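PDB 3L22: SusD superfamily protein from Bacteroides fragilis, which probably binds glycans at the outer membrane for uptake, as SusD-like proteins do, and binds zinc ions. Local coordinates for residues A[296-301]-A[382-387]; A[351-356]-A[368-373]. All coordinates share one frame; numbering follows the deposited sequence. Where two conformers were deposited one is given.

Contact 1: residues A[296-301]-A[382-387]; sequences DKRIIA and YNEKRL. With EDO (1,2-ethanediol), chain Y; EDO (1,2-ethanediol), chain B.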
loop_
_atom_site.group_PDB
_atom_site.type_symbol
_atom_site.label_atom_id
_atom_site.label_comp_id
_atom_site.label_asym_id
_atom_site.label_seq_id
_atom_site.Cartn_x
_atom_site.Cartn_y
_atom_site.Cartn_z
ATOM N N ASP A 296 -11.925 22.799 -2.480
ATOM C CA ASP A 296 -11.221 21.600 -2.955
ATOM C C ASP A 296 -12.218 20.442 -2.908
ATOM O O ASP A 296 -12.830 20.208 -1.881
ATOM C CB ASP A 296 -10.006 21.346 -2.039
ATOM C CG ASP A 296 -9.083 20.190 -2.479
ATOM O OD1 ASP A 296 -9.549 19.109 -2.903
ATOM O OD2 ASP A 296 -7.839 20.333 -2.263
ATOM N N LYS A 297 -12.353 19.697 -3.997
ATOM C CA LYS A 297 -13.292 18.539 -4.050
ATOM C C LYS A 297 -13.085 17.503 -2.962
ATOM O O LYS A 297 -14.047 16.924 -2.490
ATOM C CB LYS A 297 -13.227 17.853 -5.419
ATOM C CG LYS A 297 -13.769 18.712 -6.568
ATOM C CD LYS A 297 -13.797 17.904 -7.887
ATOM C CE LYS A 297 -14.024 18.771 -9.120
ATOM N NZ LYS A 297 -13.581 18.034 -10.378
ATOM N N ARG A 298 -11.824 17.275 -2.575
ATOM C CA ARG A 298 -11.462 16.314 -1.576
ATOM C C ARG A 298 -11.860 16.773 -0.164
ATOM O O ARG A 298 -12.255 15.957 0.667
ATOM C CB ARG A 298 -9.978 16.042 -1.662
ATOM C CG ARG A 298 -9.561 15.464 -3.023
ATOM C CD ARG A 298 -8.089 15.571 -3.297
ATOM N NE ARG A 298 -7.660 16.969 -3.392
ATOM C CZ ARG A 298 -6.473 17.354 -3.847
ATOM N NH1 ARG A 298 -5.566 16.464 -4.254
ATOM N NH2 ARG A 298 -6.167 18.650 -3.866
ATOM N N ILE A 299 -11.782 18.081 0.074
ATOM C CA ILE A 299 -12.208 18.693 1.322
ATOM C C ILE A 299 -13.748 18.622 1.411
ATOM O O ILE A 299 -14.277 18.117 2.402
ATOM C CB ILE A 299 -11.652 20.144 1.458
ATOM C CG1 ILE A 299 -10.101 20.122 1.474
ATOM C CG2 ILE A 299 -12.250 20.892 2.684
ATOM C CD1 ILE A 299 -9.441 19.216 2.474
ATOM N N ILE A 300 -14.433 19.031 0.340
ATOM C CA ILE A 300 -15.894 18.967 0.268
ATOM C C ILE A 300 -16.345 17.527 0.495
ATOM O O ILE A 300 -17.212 17.307 1.285
ATOM C CB ILE A 300 -16.444 19.448 -1.085
ATOM C CG1 ILE A 300 -16.135 20.942 -1.300
ATOM C CG2 ILE A 300 -18.001 19.203 -1.183
ATOM C CD1 ILE A 300 -16.426 21.461 -2.702
ATOM N N ALA A 301 -15.703 16.550 -0.152
ATOM C CA ALA A 301 -16.192 15.156 -0.076
ATOM C C ALA A 301 -15.805 14.490 1.233
ATOM O O ALA A 301 -16.605 13.760 1.804
ATOM C CB ALA A 301 -15.666 14.307 -1.278
ATOM N N TYR A 382 4.882 16.284 -2.290
ATOM C CA TYR A 382 4.643 15.503 -1.071
ATOM C C TYR A 382 3.299 15.827 -0.412
ATOM O O TYR A 382 2.579 14.919 -0.014
ATOM C CB TYR A 382 5.746 15.691 -0.037
ATOM C CG TYR A 382 7.161 15.389 -0.503
ATOM C CD1 TYR A 382 7.421 14.516 -1.547
ATOM C CD2 TYR A 382 8.249 16.000 0.113
ATOM C CE1 TYR A 382 8.749 14.268 -1.981
ATOM C CE2 TYR A 382 9.600 15.726 -0.303
ATOM C CZ TYR A 382 9.807 14.877 -1.355
ATOM O OH TYR A 382 11.082 14.621 -1.783
ATOM N N ASN A 383 2.973 17.129 -0.338
ATOM C CA ASN A 383 1.721 17.563 0.252
ATOM C C ASN A 383 0.501 17.140 -0.572
ATOM O O ASN A 383 -0.484 16.712 -0.008
ATOM C CB ASN A 383 1.699 19.077 0.451
ATOM C CG ASN A 383 2.530 19.523 1.635
ATOM O OD1 ASN A 383 2.732 18.766 2.590
ATOM N ND2 ASN A 383 3.018 20.752 1.578
ATOM N N GLU A 384 0.585 17.245 -1.889
ATOM C CA GLU A 384 -0.505 16.778 -2.744
ATOM C C GLU A 384 -0.786 15.281 -2.551
ATOM O O GLU A 384 -1.936 14.848 -2.475
ATOM C CB GLU A 384 -0.218 17.087 -4.217
ATOM C CG GLU A 384 -1.489 17.167 -5.092
ATOM C CD GLU A 384 -2.364 18.393 -4.797
ATOM O OE1 GLU A 384 -1.834 19.489 -4.461
ATOM O OE2 GLU A 384 -3.590 18.269 -4.966
ATOM N N LYS A 385 0.281 14.506 -2.451
ATOM C CA LYS A 385 0.202 13.067 -2.219
ATOM C C LYS A 385 -0.444 12.790 -0.838
ATOM O O LYS A 385 -1.275 11.912 -0.708
ATOM C CB LYS A 385 1.614 12.480 -2.311
ATOM C CG LYS A 385 1.717 10.960 -2.200
ATOM C CD LYS A 385 1.593 10.284 -3.535
ATOM C CE LYS A 385 1.843 8.761 -3.450
ATOM N NZ LYS A 385 3.266 8.498 -3.141
ATOM N N ARG A 386 -0.113 13.599 0.169
ATOM C CA ARG A 386 -0.698 13.458 1.502
ATOM C C ARG A 386 -2.220 13.667 1.494
ATOM O O ARG A 386 -2.978 12.891 2.127
ATOM C CB ARG A 386 -0.011 14.430 2.475
ATOM C CG ARG A 386 1.408 14.030 2.823
ATOM C CD ARG A 386 2.118 15.091 3.649
ATOM N NE ARG A 386 1.573 15.151 5.000
ATOM C CZ ARG A 386 2.022 15.942 5.966
ATOM N NH1 ARG A 386 3.027 16.797 5.752
ATOM N NH2 ARG A 386 1.441 15.910 7.155
ATOM N N LEU A 387 -2.667 14.674 0.756
ATOM C CA LEU A 387 -4.102 14.981 0.662
ATOM C C LEU A 387 -4.825 13.999 -0.261
ATOM O O LEU A 387 -5.853 13.440 0.104
ATOM C CB LEU A 387 -4.337 16.437 0.216
ATOM C CG LEU A 387 -5.792 16.896 0.008
ATOM C CD1 LEU A 387 -6.601 16.726 1.307
ATOM C CD2 LEU A 387 -5.877 18.343 -0.485
HETATM C C1 EDO Y . -17.506 10.596 -0.170
HETATM O O1 EDO Y . -18.381 11.684 0.246
HETATM C C2 EDO Y . -18.143 9.210 -0.390
HETATM O O2 EDO Y . -17.372 8.164 0.251
HETATM C C1 EDO B . 4.313 5.446 -3.258
HETATM O O1 EDO B . 3.031 5.942 -3.577
HETATM C C2 EDO B . 4.350 4.682 -1.925
HETATM O O2 EDO B . 5.773 4.413 -1.719
#
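A buried salt-bridge network, Asp296–Arg298–Glu384, joins the N-terminus of helix 297-302 to helix 374-388 in the SusD-family region of the chain. The axes of the two short helical segments come no closer than 12.4 Å, inclined at 28°, and the side chains of Arg298, Glu384 and Leu387 bridge the interval. Arg298 does most of this. Its chain is bent at chi3, and its guanidinium then presents two different edges to two carboxylates. Toward Glu384 it acts end-on: Arg298 NH1 and NH2 both reach Glu384 OE2, each at 2.8 Å and from the same face of the carboxylate, with bonds bent to about 145°. The guanidinium and carboxylate planes are 29° apart. Toward Asp296 it acts side-on: Arg298 NE gives a nearly straight bond to Asp296 OD1 at 2.9 Å through the syn lone pair, while NH2 meets OD2. Asp296 OD1 is also the N-cap acceptor for Arg298 N, so one oxygen takes two donors and ties the helix start to the guanidinium. Arg298 NH1 also pairs with Glu388 and Glu384 OE1 with Arg356, so each acid faces an arginine, which would be expected to favour the ionised acids, although Asp296 OD2 and Glu384 OE2 are only 5.4 Å apart. Leu387 supplies the apolar part. Its CG lies anti to the backbone N, and its two methyls part company: Leu387 CD1 touches Ile299 CD1 at 4.0 Å, whereas CD2 lies 3.3 Å above one guanidinium face, offset toward its rim and 3.4 Å from Arg298 NH2.

Contact 2: residues A[351-356]-A[368-373]; sequences LLKQVR and NIDNLS. With EDO (1,2-ethanediol), chain C.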
loop_
_atom_site.group_PDB
_atom_site.type_symbol
_atom_site.label_atom_id
_atom_site.label_comp_id
_atom_site.label_asym_id
_atom_site.label_seq_id
_atom_site.Cartn_x
_atom_site.Cartn_y
_atom_site.Cartn_z
ATOM N N LEU A 351 2.754 17.193 -14.318
ATOM C CA LEU A 351 2.148 16.034 -13.658
ATOM C C LEU A 351 1.383 16.460 -12.384
ATOM O O LEU A 351 0.223 16.058 -12.192
ATOM C CB LEU A 351 3.219 14.974 -13.345
ATOM C CG LEU A 351 3.870 14.262 -14.541
ATOM C CD1 LEU A 351 5.178 13.522 -14.177
ATOM C CD2 LEU A 351 2.891 13.320 -15.263
ATOM N N LEU A 352 2.025 17.274 -11.530
ATOM C CA LEU A 352 1.381 17.834 -10.316
ATOM C C LEU A 352 0.104 18.576 -10.690
ATOM O O LEU A 352 -0.941 18.364 -10.068
ATOM C CB LEU A 352 2.315 18.771 -9.525
ATOM C CG LEU A 352 1.777 19.444 -8.256
ATOM C CD1 LEU A 352 1.199 18.366 -7.284
ATOM C CD2 LEU A 352 2.837 20.305 -7.559
ATOM N N LYS A 353 0.160 19.400 -11.733
ATOM C CA LYS A 353 -1.010 20.169 -12.127
ATOM C C LYS A 353 -2.187 19.269 -12.538
ATOM O O LYS A 353 -3.350 19.588 -12.235
ATOM C CB LYS A 353 -0.671 21.174 -13.222
ATOM C CG LYS A 353 0.131 22.357 -12.714
ATOM C CD LYS A 353 0.778 23.159 -13.822
ATOM C CE LYS A 353 -0.213 24.122 -14.490
ATOM N NZ LYS A 353 0.423 25.299 -15.190
ATOM N N GLN A 354 -1.925 18.143 -13.196
ATOM C CA GLN A 354 -3.025 17.263 -13.557
ATOM C C GLN A 354 -3.802 16.801 -12.341
ATOM O O GLN A 354 -5.037 16.829 -12.337
ATOM C CB GLN A 354 -2.570 15.992 -14.281
ATOM C CG GLN A 354 -2.105 16.173 -15.663
ATOM C CD GLN A 354 -1.812 14.834 -16.335
ATOM O OE1 GLN A 354 -2.697 13.967 -16.454
ATOM N NE2 GLN A 354 -0.574 14.662 -16.774
ATOM N N VAL A 355 -3.081 16.368 -11.317
ATOM C CA VAL A 355 -3.743 15.816 -10.142
ATOM C C VAL A 355 -4.414 16.925 -9.337
ATOM O O VAL A 355 -5.600 16.801 -9.015
ATOM C CB VAL A 355 -2.794 14.992 -9.279
ATOM C CG1 VAL A 355 -3.488 14.531 -7.967
ATOM C CG2 VAL A 355 -2.259 13.771 -10.104
ATOM N N ARG A 356 -3.685 18.003 -9.041
ATOM C CA ARG A 356 -4.262 19.064 -8.214
ATOM C C ARG A 356 -5.438 19.728 -8.925
ATOM O O ARG A 356 -6.456 20.018 -8.303
ATOM C CB ARG A 356 -3.206 20.106 -7.832
ATOM C CG ARG A 356 -3.706 21.233 -6.910
ATOM C CD ARG A 356 -2.577 22.134 -6.410
ATOM N NE ARG A 356 -3.079 23.201 -5.538
ATOM C CZ ARG A 356 -3.336 23.074 -4.234
ATOM N NH1 ARG A 356 -3.107 21.948 -3.584
ATOM N NH2 ARG A 356 -3.812 24.106 -3.553
ATOM N N ASN A 368 1.012 28.785 -6.866
ATOM C CA ASN A 368 1.389 28.961 -8.254
ATOM C C ASN A 368 2.399 27.879 -8.677
ATOM O O ASN A 368 3.616 28.045 -8.538
ATOM C CB ASN A 368 1.933 30.365 -8.489
ATOM C CG ASN A 368 2.039 30.698 -9.968
ATOM O OD1 ASN A 368 2.168 29.788 -10.826
ATOM N ND2 ASN A 368 1.978 31.997 -10.288
ATOM N N ILE A 369 1.884 26.779 -9.205
ATOM C CA ILE A 369 2.715 25.615 -9.550
ATOM C C ILE A 369 3.798 25.953 -10.558
ATOM O O ILE A 369 4.950 25.521 -10.417
ATOM C CB ILE A 369 1.873 24.420 -10.058
ATOM C CG1 ILE A 369 1.057 23.844 -8.882
ATOM C CG2 ILE A 369 2.818 23.325 -10.657
ATOM C CD1 ILE A 369 0.131 22.709 -9.237
ATOM N N ASP A 370 3.453 26.779 -11.537
ATOM C CA ASP A 370 4.420 27.210 -12.526
ATOM C C ASP A 370 5.641 27.907 -11.964
ATOM O O ASP A 370 6.671 27.860 -12.604
ATOM C CB ASP A 370 3.750 28.077 -13.615
ATOM C CG ASP A 370 2.766 27.260 -14.478
ATOM O OD1 ASP A 370 3.016 26.058 -14.745
ATOM O OD2 ASP A 370 1.703 27.796 -14.843
ATOM N N ASN A 371 5.550 28.499 -10.769
ATOM C CA ASN A 371 6.694 29.159 -10.166
ATOM C C ASN A 371 7.439 28.292 -9.154
ATOM O O ASN A 371 8.398 28.711 -8.607
ATOM C CB ASN A 371 6.245 30.500 -9.526
ATOM C CG ASN A 371 5.895 31.548 -10.567
ATOM O OD1 ASN A 371 6.237 31.396 -11.727
ATOM N ND2 ASN A 371 5.253 32.637 -10.148
ATOM N N LEU A 372 7.013 27.079 -8.913
ATOM C CA LEU A 372 7.761 26.187 -8.012
ATOM C C LEU A 372 9.093 25.692 -8.598
ATOM O O LEU A 372 9.189 25.429 -9.788
ATOM C CB LEU A 372 6.917 24.970 -7.681
ATOM C CG LEU A 372 5.619 25.200 -6.905
ATOM C CD1 LEU A 372 4.809 23.896 -6.857
ATOM C CD2 LEU A 372 5.944 25.734 -5.512
ATOM N N SER A 373 10.087 25.489 -7.744
ATOM C CA SER A 373 11.284 24.772 -8.134
ATOM C C SER A 373 11.924 24.186 -6.884
ATOM O O SER A 373 11.513 24.503 -5.768
ATOM C CB SER A 373 12.254 25.684 -8.895
ATOM O OG SER A 373 12.761 26.629 -8.020
HETATM C C1 EDO C . 11.418 27.570 -5.376
HETATM O O1 EDO C . 9.958 27.563 -5.260
HETATM C C2 EDO C . 12.421 27.221 -4.257
HETATM O O2 EDO C . 12.360 26.030 -3.421
#
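Lys353 and Asp370 close the solvent-exposed margin of this contact with a salt bridge, made in one of the two modelled conformers of the lysine. In that conformer Lys353 NZ lies 2.7 Å from Asp370 OD1, met on the syn side but 21° out of the carboxylate plane, and has a second, weak bond to OD2 at 2.8 Å. A bend at chi3 (80°) turns this lysine tip toward the acid, while Lys353 CG rests on Ile369 CD1. Ile369 enters between side chains of the helix: Ile369 CD1 meets Leu352 CG at 3.8 Å and Arg356 CD at 4.0 Å. Arg356 lends only its aliphatic part here. Its polar end is satisfied elsewhere, NE by Asp365, NH1 by Glu384 and NH2 by the carbonyl of Asp290. In the loop, Asn371 N bonds to Asn368 O and Leu372 N to Ile369 O, each at 3.0 Å, and Lys349 NZ takes up the carbonyl of Asp370. Ser373 O accepts from O2 of an ethanediol at 2.9 Å, probably from the crystallisation liquor, and Ser373 N bonds weakly to its O1. The arrangement is that of a helix-to-helix connection in which a 3-10 turn, residues 369-371, folds back onto helix 345-359 before helix 374-388 begins.

In the fold
Contact 1 and contact 2 lie about 14 Å apart, centre to centre, on the same side of the chain's centre, and contact 2 is nested within the chain loop that contact 1 closes. Every touching residue of contact 1 is buried; its polar bonds across the segments are all ionic, with Leu387 packed beside them. Contact 2 differs: its apolar middle is buried and its ion pair lies at an exposed margin. The two meet directly: Glu384 OE1 is 2.9 Å from Arg356 NH1, a salt bridge, and Glu384 CB packs on Leu352 CD1 at 3.6 Å. Glu384 thus bridges two arginines, linking helix 374-388 to helix 297-302 on one hand and to helix 345-359 on the other.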